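Long-range contact in actibind (Aspergillus niger, PDB 3D3Z), which cleaves RNA as a T2-family ribonuclease, probably with little base specificity and a preference for adenylic acid: residues A[24-38]-A[195-209]. Sequence-based numbering, arbitrary orientation.
With D3Z (1-(5-deoxy-beta-L-xylofuranosyl)pyrimidine-2,4(1H,3H)-dione), chain E.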
loop_
_atom_site.group_PDB
_atom_site.type_symbol
_atom_site.label_atom_id
_atom_site.label_comp_id
_atom_site.label_asym_id
_atom_site.label_seq_id
_atom_site.Cartn_x
_atom_site.Cartn_y
_atom_site.Cartn_z
ATOM N N ASN A 24 -10.011 2.272 13.416
ATOM C CA ASN A 24 -8.592 2.539 13.197
ATOM C C ASN A 24 -8.187 3.913 13.744
ATOM O O ASN A 24 -8.648 4.957 13.258
ATOM C CB ASN A 24 -8.219 2.387 11.696
ATOM C CG ASN A 24 -8.197 0.930 11.233
ATOM O OD1 ASN A 24 -7.223 0.192 11.497
ATOM N ND2 ASN A 24 -9.256 0.513 10.528
ATOM N N SER A 25 -7.386 3.873 14.799
ATOM C CA SER A 25 -6.975 5.040 15.544
ATOM C C SER A 25 -5.857 4.645 16.459
ATOM O O SER A 25 -5.922 3.588 17.125
ATOM C CB SER A 25 -8.146 5.600 16.357
ATOM O OG SER A 25 -7.810 6.792 17.045
ATOM N N PRO A 26 -4.807 5.492 16.543
ATOM C CA PRO A 26 -4.645 6.817 15.905
ATOM C C PRO A 26 -4.312 6.740 14.402
ATOM O O PRO A 26 -4.442 7.721 13.684
ATOM C CB PRO A 26 -3.513 7.472 16.718
ATOM C CG PRO A 26 -2.713 6.360 17.264
ATOM C CD PRO A 26 -3.646 5.115 17.365
ATOM N N GLY A 27 -3.937 5.555 13.939
ATOM C CA GLY A 27 -3.654 5.318 12.523
ATOM C C GLY A 27 -4.881 5.176 11.651
ATOM O O GLY A 27 -5.132 4.120 11.107
ATOM N N GLY A 28 -5.614 6.270 11.479
ATOM C CA GLY A 28 -6.853 6.282 10.726
ATOM C C GLY A 28 -6.727 6.615 9.264
ATOM O O GLY A 28 -7.701 6.487 8.516
ATOM N N SER A 29 -5.538 7.060 8.845
ATOM C CA SER A 29 -5.241 7.278 7.435
ATOM C C SER A 29 -4.374 6.115 6.951
ATOM O O SER A 29 -3.234 5.940 7.403
ATOM C CB SER A 29 -4.539 8.640 7.180
ATOM O OG SER A 29 -4.241 8.741 5.808
ATOM N N LEU A 30 -4.940 5.309 6.066
ATOM C CA LEU A 30 -4.274 4.110 5.574
ATOM C C LEU A 30 -3.775 4.381 4.164
ATOM O O LEU A 30 -4.553 4.656 3.293
ATOM C CB LEU A 30 -5.227 2.895 5.557
ATOM C CG LEU A 30 -5.449 2.115 6.853
ATOM C CD1 LEU A 30 -4.211 1.266 7.142
ATOM C CD2 LEU A 30 -5.737 2.951 7.991
ATOM N N LEU A 31 -2.470 4.230 3.966
ATOM C CA LEU A 31 -1.806 4.521 2.698
ATOM C C LEU A 31 -1.428 3.242 1.996
ATOM O O LEU A 31 -0.605 2.503 2.495
ATOM C CB LEU A 31 -0.543 5.378 2.923
ATOM C CG LEU A 31 -0.697 6.836 3.362
ATOM C CD1 LEU A 31 -1.469 7.068 4.713
ATOM C CD2 LEU A 31 0.698 7.408 3.445
ATOM N N GLN A 32 -2.030 3.008 0.840
ATOM C CA GLN A 32 -1.579 1.948 -0.054
ATOM C C GLN A 32 -0.526 2.570 -0.976
ATOM O O GLN A 32 -0.810 3.423 -1.803
ATOM C CB GLN A 32 -2.705 1.317 -0.853
ATOM C CG GLN A 32 -2.403 -0.122 -1.361
ATOM C CD GLN A 32 -1.331 -0.207 -2.448
ATOM O OE1 GLN A 32 -1.556 0.162 -3.613
ATOM N NE2 GLN A 32 -0.181 -0.841 -2.105
ATOM N N THR A 33 0.714 2.114 -0.804
ATOM C CA THR A 33 1.863 2.746 -1.488
ATOM C C THR A 33 2.410 1.818 -2.576
ATOM O O THR A 33 2.364 0.587 -2.444
ATOM C CB THR A 33 2.955 3.127 -0.495
ATOM O OG1 THR A 33 3.431 1.950 0.162
ATOM C CG2 THR A 33 2.377 4.065 0.525
ATOM N N GLN A 34 2.890 2.419 -3.666
ATOM C CA GLN A 34 3.379 1.695 -4.812
ATOM C C GLN A 34 4.722 2.219 -5.362
ATOM O O GLN A 34 5.080 3.370 -5.162
ATOM C CB GLN A 34 2.318 1.765 -5.914
ATOM C CG GLN A 34 0.975 1.226 -5.521
ATOM C CD GLN A 34 -0.038 1.284 -6.644
ATOM O OE1 GLN A 34 0.324 1.520 -7.820
ATOM N NE2 GLN A 34 -1.290 0.950 -6.320
ATOM N N PHE A 35 5.444 1.369 -6.087
ATOM C CA PHE A 35 6.685 1.739 -6.745
ATOM C C PHE A 35 6.615 1.587 -8.253
ATOM O O PHE A 35 5.957 0.699 -8.722
ATOM C CB PHE A 35 7.755 0.726 -6.364
ATOM C CG PHE A 35 8.362 0.965 -5.043
ATOM C CD1 PHE A 35 8.783 2.224 -4.690
ATOM C CD2 PHE A 35 8.590 -0.090 -4.165
ATOM C CE1 PHE A 35 9.398 2.431 -3.500
ATOM C CE2 PHE A 35 9.206 0.137 -2.963
ATOM C CZ PHE A 35 9.605 1.389 -2.636
ATOM N N TRP A 36 7.354 2.444 -8.955
ATOM C CA TRP A 36 7.749 2.243 -10.350
ATOM C C TRP A 36 9.297 2.045 -10.378
ATOM O O TRP A 36 10.080 3.020 -10.315
ATOM C CB TRP A 36 7.269 3.449 -11.214
ATOM C CG TRP A 36 7.591 3.270 -12.646
ATOM C CD1 TRP A 36 8.596 3.902 -13.382
ATOM C CD2 TRP A 36 6.933 2.386 -13.543
ATOM N NE1 TRP A 36 8.590 3.427 -14.670
ATOM C CE2 TRP A 36 7.562 2.529 -14.809
ATOM C CE3 TRP A 36 5.848 1.507 -13.418
ATOM C CZ2 TRP A 36 7.167 1.798 -15.912
ATOM C CZ3 TRP A 36 5.450 0.779 -14.536
ATOM C CH2 TRP A 36 6.103 0.937 -15.765
ATOM N N ASP A 37 9.746 0.788 -10.393
ATOM C CA ASP A 37 11.147 0.448 -10.317
ATOM C C ASP A 37 11.646 0.232 -11.744
ATOM O O ASP A 37 11.256 -0.727 -12.404
ATOM C CB ASP A 37 11.376 -0.828 -9.475
ATOM C CG ASP A 37 11.120 -0.639 -7.970
ATOM O OD1 ASP A 37 11.101 0.506 -7.461
ATOM O OD2 ASP A 37 10.940 -1.687 -7.267
ATOM N N TYR A 38 12.451 1.178 -12.266
ATOM C CA TYR A 38 12.969 1.124 -13.673
ATOM C C TYR A 38 14.505 0.854 -13.753
ATOM O O TYR A 38 15.029 0.213 -14.720
ATOM C CB TYR A 38 12.552 2.415 -14.435
ATOM C CG TYR A 38 13.068 3.634 -13.753
ATOM C CD1 TYR A 38 12.281 4.306 -12.799
ATOM C CD2 TYR A 38 14.397 4.044 -13.929
ATOM C CE1 TYR A 38 12.785 5.376 -12.079
ATOM C CE2 TYR A 38 14.907 5.139 -13.225
ATOM C CZ TYR A 38 14.088 5.811 -12.321
ATOM O OH TYR A 38 14.621 6.853 -11.587
ATOM N N ALA A 195 12.184 11.482 -12.276
ATOM C CA ALA A 195 11.400 10.367 -12.830
ATOM C C ALA A 195 10.312 9.921 -11.828
ATOM O O ALA A 195 10.513 9.875 -10.612
ATOM C CB ALA A 195 12.298 9.183 -13.193
ATOM N N LEU A 196 9.160 9.611 -12.385
ATOM C CA LEU A 196 8.023 9.054 -11.683
ATOM C C LEU A 196 8.478 7.702 -11.049
ATOM O O LEU A 196 9.082 6.832 -11.710
ATOM C CB LEU A 196 6.835 8.959 -12.685
ATOM C CG LEU A 196 5.395 8.797 -12.261
ATOM C CD1 LEU A 196 4.924 9.888 -11.320
ATOM C CD2 LEU A 196 4.531 8.666 -13.533
ATOM N N SER A 197 8.231 7.607 -9.758
ATOM C CA SER A 197 8.875 6.652 -8.859
ATOM C C SER A 197 7.948 6.008 -7.798
ATOM O O SER A 197 8.041 4.822 -7.564
ATOM C CB SER A 197 9.995 7.364 -8.140
ATOM O OG SER A 197 10.618 6.442 -7.293
ATOM N N GLN A 198 7.118 6.803 -7.125
ATOM C CA GLN A 198 6.298 6.338 -5.992
ATOM C C GLN A 198 4.906 6.968 -6.007
ATOM O O GLN A 198 4.749 8.133 -6.442
ATOM C CB GLN A 198 6.987 6.706 -4.677
ATOM C CG GLN A 198 8.353 5.999 -4.451
ATOM C CD GLN A 198 8.839 6.065 -3.036
ATOM O OE1 GLN A 198 8.080 5.786 -2.116
ATOM N NE2 GLN A 198 10.138 6.449 -2.839
ATOM N N LEU A 199 3.938 6.227 -5.473
ATOM C CA LEU A 199 2.543 6.663 -5.309
ATOM C C LEU A 199 2.038 6.248 -3.914
ATOM O O LEU A 199 2.331 5.112 -3.421
ATOM C CB LEU A 199 1.655 6.093 -6.412
ATOM C CG LEU A 199 1.897 6.454 -7.887
ATOM C CD1 LEU A 199 0.972 5.673 -8.799
ATOM C CD2 LEU A 199 1.740 7.981 -8.129
ATOM N N TYR A 200 1.387 7.190 -3.211
ATOM C CA TYR A 200 0.625 6.880 -1.968
ATOM C C TYR A 200 -0.851 7.234 -2.151
ATOM O O TYR A 200 -1.225 8.412 -2.256
ATOM C CB TYR A 200 1.091 7.610 -0.715
ATOM C CG TYR A 200 2.561 7.785 -0.406
ATOM C CD1 TYR A 200 3.575 6.975 -0.965
ATOM C CD2 TYR A 200 2.954 8.773 0.500
ATOM C CE1 TYR A 200 4.903 7.175 -0.634
ATOM C CE2 TYR A 200 4.278 8.970 0.830
ATOM C CZ TYR A 200 5.252 8.172 0.280
ATOM O OH TYR A 200 6.573 8.389 0.645
ATOM N N TYR A 201 -1.693 6.205 -2.182
ATOM C CA TYR A 201 -3.149 6.381 -2.201
ATOM C C TYR A 201 -3.680 6.327 -0.777
ATOM O O TYR A 201 -3.519 5.318 -0.092
ATOM C CB TYR A 201 -3.792 5.305 -3.059
ATOM C CG TYR A 201 -3.454 5.266 -4.530
ATOM C CD1 TYR A 201 -4.262 5.930 -5.474
ATOM C CD2 TYR A 201 -2.402 4.500 -5.018
ATOM C CE1 TYR A 201 -4.005 5.829 -6.828
ATOM C CE2 TYR A 201 -2.145 4.427 -6.363
ATOM C CZ TYR A 201 -2.926 5.125 -7.257
ATOM O OH TYR A 201 -2.705 5.052 -8.601
ATOM N N TYR A 202 -4.315 7.423 -0.337
ATOM C CA TYR A 202 -4.819 7.573 1.026
ATOM C C TYR A 202 -6.275 7.124 1.124
ATOM O O TYR A 202 -7.068 7.255 0.165
ATOM C CB TYR A 202 -4.706 9.019 1.524
ATOM C CG TYR A 202 -3.282 9.533 1.697
ATOM C CD1 TYR A 202 -2.760 9.783 2.943
ATOM C CD2 TYR A 202 -2.468 9.795 0.588
ATOM C CE1 TYR A 202 -1.431 10.252 3.102
ATOM C CE2 TYR A 202 -1.142 10.282 0.738
ATOM C CZ TYR A 202 -0.657 10.518 1.986
ATOM O OH TYR A 202 0.635 10.985 2.126
ATOM N N PHE A 203 -6.589 6.549 2.280
ATOM C CA PHE A 203 -7.916 5.990 2.579
ATOM C C PHE A 203 -8.258 6.226 4.036
ATOM O O PHE A 203 -7.401 6.244 4.942
ATOM C CB PHE A 203 -7.930 4.471 2.383
ATOM C CG PHE A 203 -7.842 4.037 0.980
ATOM C CD1 PHE A 203 -8.981 3.946 0.214
ATOM C CD2 PHE A 203 -6.611 3.698 0.427
ATOM C CE1 PHE A 203 -8.906 3.526 -1.059
ATOM C CE2 PHE A 203 -6.541 3.294 -0.852
ATOM C CZ PHE A 203 -7.681 3.196 -1.590
ATOM N N ASN A 204 -9.542 6.385 4.285
ATOM C CA ASN A 204 -10.048 6.167 5.627
ATOM C C ASN A 204 -10.870 4.862 5.578
ATOM O O ASN A 204 -11.264 4.401 4.494
ATOM C CB ASN A 204 -10.874 7.348 6.142
ATOM C CG ASN A 204 -10.075 8.691 6.213
ATOM O OD1 ASN A 204 -8.954 8.774 6.717
ATOM N ND2 ASN A 204 -10.695 9.728 5.725
ATOM N N VAL A 205 -11.098 4.285 6.753
ATOM C CA VAL A 205 -11.639 2.906 6.915
ATOM C C VAL A 205 -12.867 2.884 7.840
ATOM O O VAL A 205 -12.868 3.457 8.920
ATOM C CB VAL A 205 -10.540 1.896 7.387
ATOM C CG1 VAL A 205 -11.111 0.469 7.539
ATOM C CG2 VAL A 205 -9.384 1.876 6.351
ATOM N N LYS A 206 -13.902 2.193 7.366
ATOM C CA LYS A 206 -15.076 1.833 8.164
ATOM C C LYS A 206 -14.896 0.377 8.582
ATOM O O LYS A 206 -14.830 -0.501 7.738
ATOM C CB LYS A 206 -16.333 1.981 7.324
ATOM C CG LYS A 206 -16.611 3.410 6.859
ATOM C CD LYS A 206 -17.680 3.467 5.746
ATOM C CE LYS A 206 -19.102 3.465 6.317
ATOM N NZ LYS A 206 -19.447 4.686 7.143
ATOM N N GLY A 207 -14.750 0.161 9.878
ATOM C CA GLY A 207 -14.490 -1.159 10.418
ATOM C C GLY A 207 -13.017 -1.497 10.600
ATOM O O GLY A 207 -12.180 -0.668 10.989
ATOM N N SER A 208 -12.716 -2.757 10.342
ATOM C CA SER A 208 -11.367 -3.259 10.529
ATOM C C SER A 208 -10.533 -2.992 9.281
ATOM O O SER A 208 -11.060 -2.943 8.187
ATOM C CB SER A 208 -11.394 -4.775 10.772
ATOM O OG SER A 208 -10.096 -5.299 10.976
ATOM N N ALA A 209 -9.230 -2.821 9.482
ATOM C CA ALA A 209 -8.288 -2.755 8.354
ATOM C C ALA A 209 -8.298 -4.036 7.569
ATOM O O ALA A 209 -7.972 -4.001 6.393
ATOM C CB ALA A 209 -6.851 -2.448 8.818
HETATM N N1 D3Z E . 13.098 -0.867 -1.232
HETATM C C2 D3Z E . 13.187 -2.272 -1.246
HETATM N N3 D3Z E . 12.625 -2.954 -2.239
HETATM C C4 D3Z E . 11.963 -2.348 -3.225
HETATM C C5 D3Z E . 11.872 -0.981 -3.216
HETATM C C6 D3Z E . 12.453 -0.235 -2.200
HETATM O O2 D3Z E . 13.788 -2.896 -0.347
HETATM O O4 D3Z E . 11.437 -2.974 -4.169
HETATM C "C1'" D3Z E . 13.686 -0.100 -0.163
HETATM C "C2'" D3Z E . 13.752 -1.038 1.025
HETATM O "O2'" D3Z E . 15.124 -1.357 1.321
HETATM C "C3'" D3Z E . 12.993 -0.348 2.144
HETATM C "C4'" D3Z E . 12.529 0.992 1.601
HETATM O "O3'" D3Z E . 11.860 -1.111 2.525
HETATM O "O4'" D3Z E . 12.831 1.001 0.192
HETATM C "C5'" D3Z E . 11.042 1.171 1.885
HETATM O O HOH W 1 -11.725 2.032 10.874
HETATM O O HOH W 2 5.930 4.075 -2.399
HETATM O O HOH W 3 11.775 4.195 -8.948
#
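Leu-31 and Tyr-202 both hold CG anti to the carbonyl carbon, beside the backbone N (chi1 -70° and -66°); from directly paired, non-hydrogen-bonded positions, these matching torsions send the two side chains the same way, side by side. Leu-31 CG sits over one face of the phenol ring, a CH-pi contact 3.8 Å from the Tyr-202 centroid, while Ser-29 OG meets the same ring at its edge, 3.4 Å from Tyr-202 CD1. Next along this face, Thr-33 CG2 lies against Tyr-200 CD1, and the extended chain of Gln-198 runs beside the edge of the Phe-35 ring. Phe-35 in turn lines the uridine-analogue pocket beside His-51, a predicted active-site residue.

The pair illustrates how an antiparallel ladder sends alternate residues to opposite faces: this packing leads to the pocket, whereas Gln-32, Gln-34 and Tyr-201 form a hydrogen-bonded cluster on the other. Gln-34 NE2 gives a nearly straight hydrogen bond of 2.8 Å to Gln-32 OE1 and another to Leu-150 O, which fixes the amide as it crosses Tyr-201 near CE2; Ser-152 OG bonds both Gln-34 OE1 and Tyr-201 OH.

Between the two faces runs the backbone ladder, ending in Trp-36 N to Ser-197 O at 2.8 Å. These central strands of the RNase T2 sheet are flanked by strand 49-56 beside 29-35 and strands 188-192 and 213-216 beside 195-206, while helix 134-147 packs on Gln-32, Gln-34 and Phe-203.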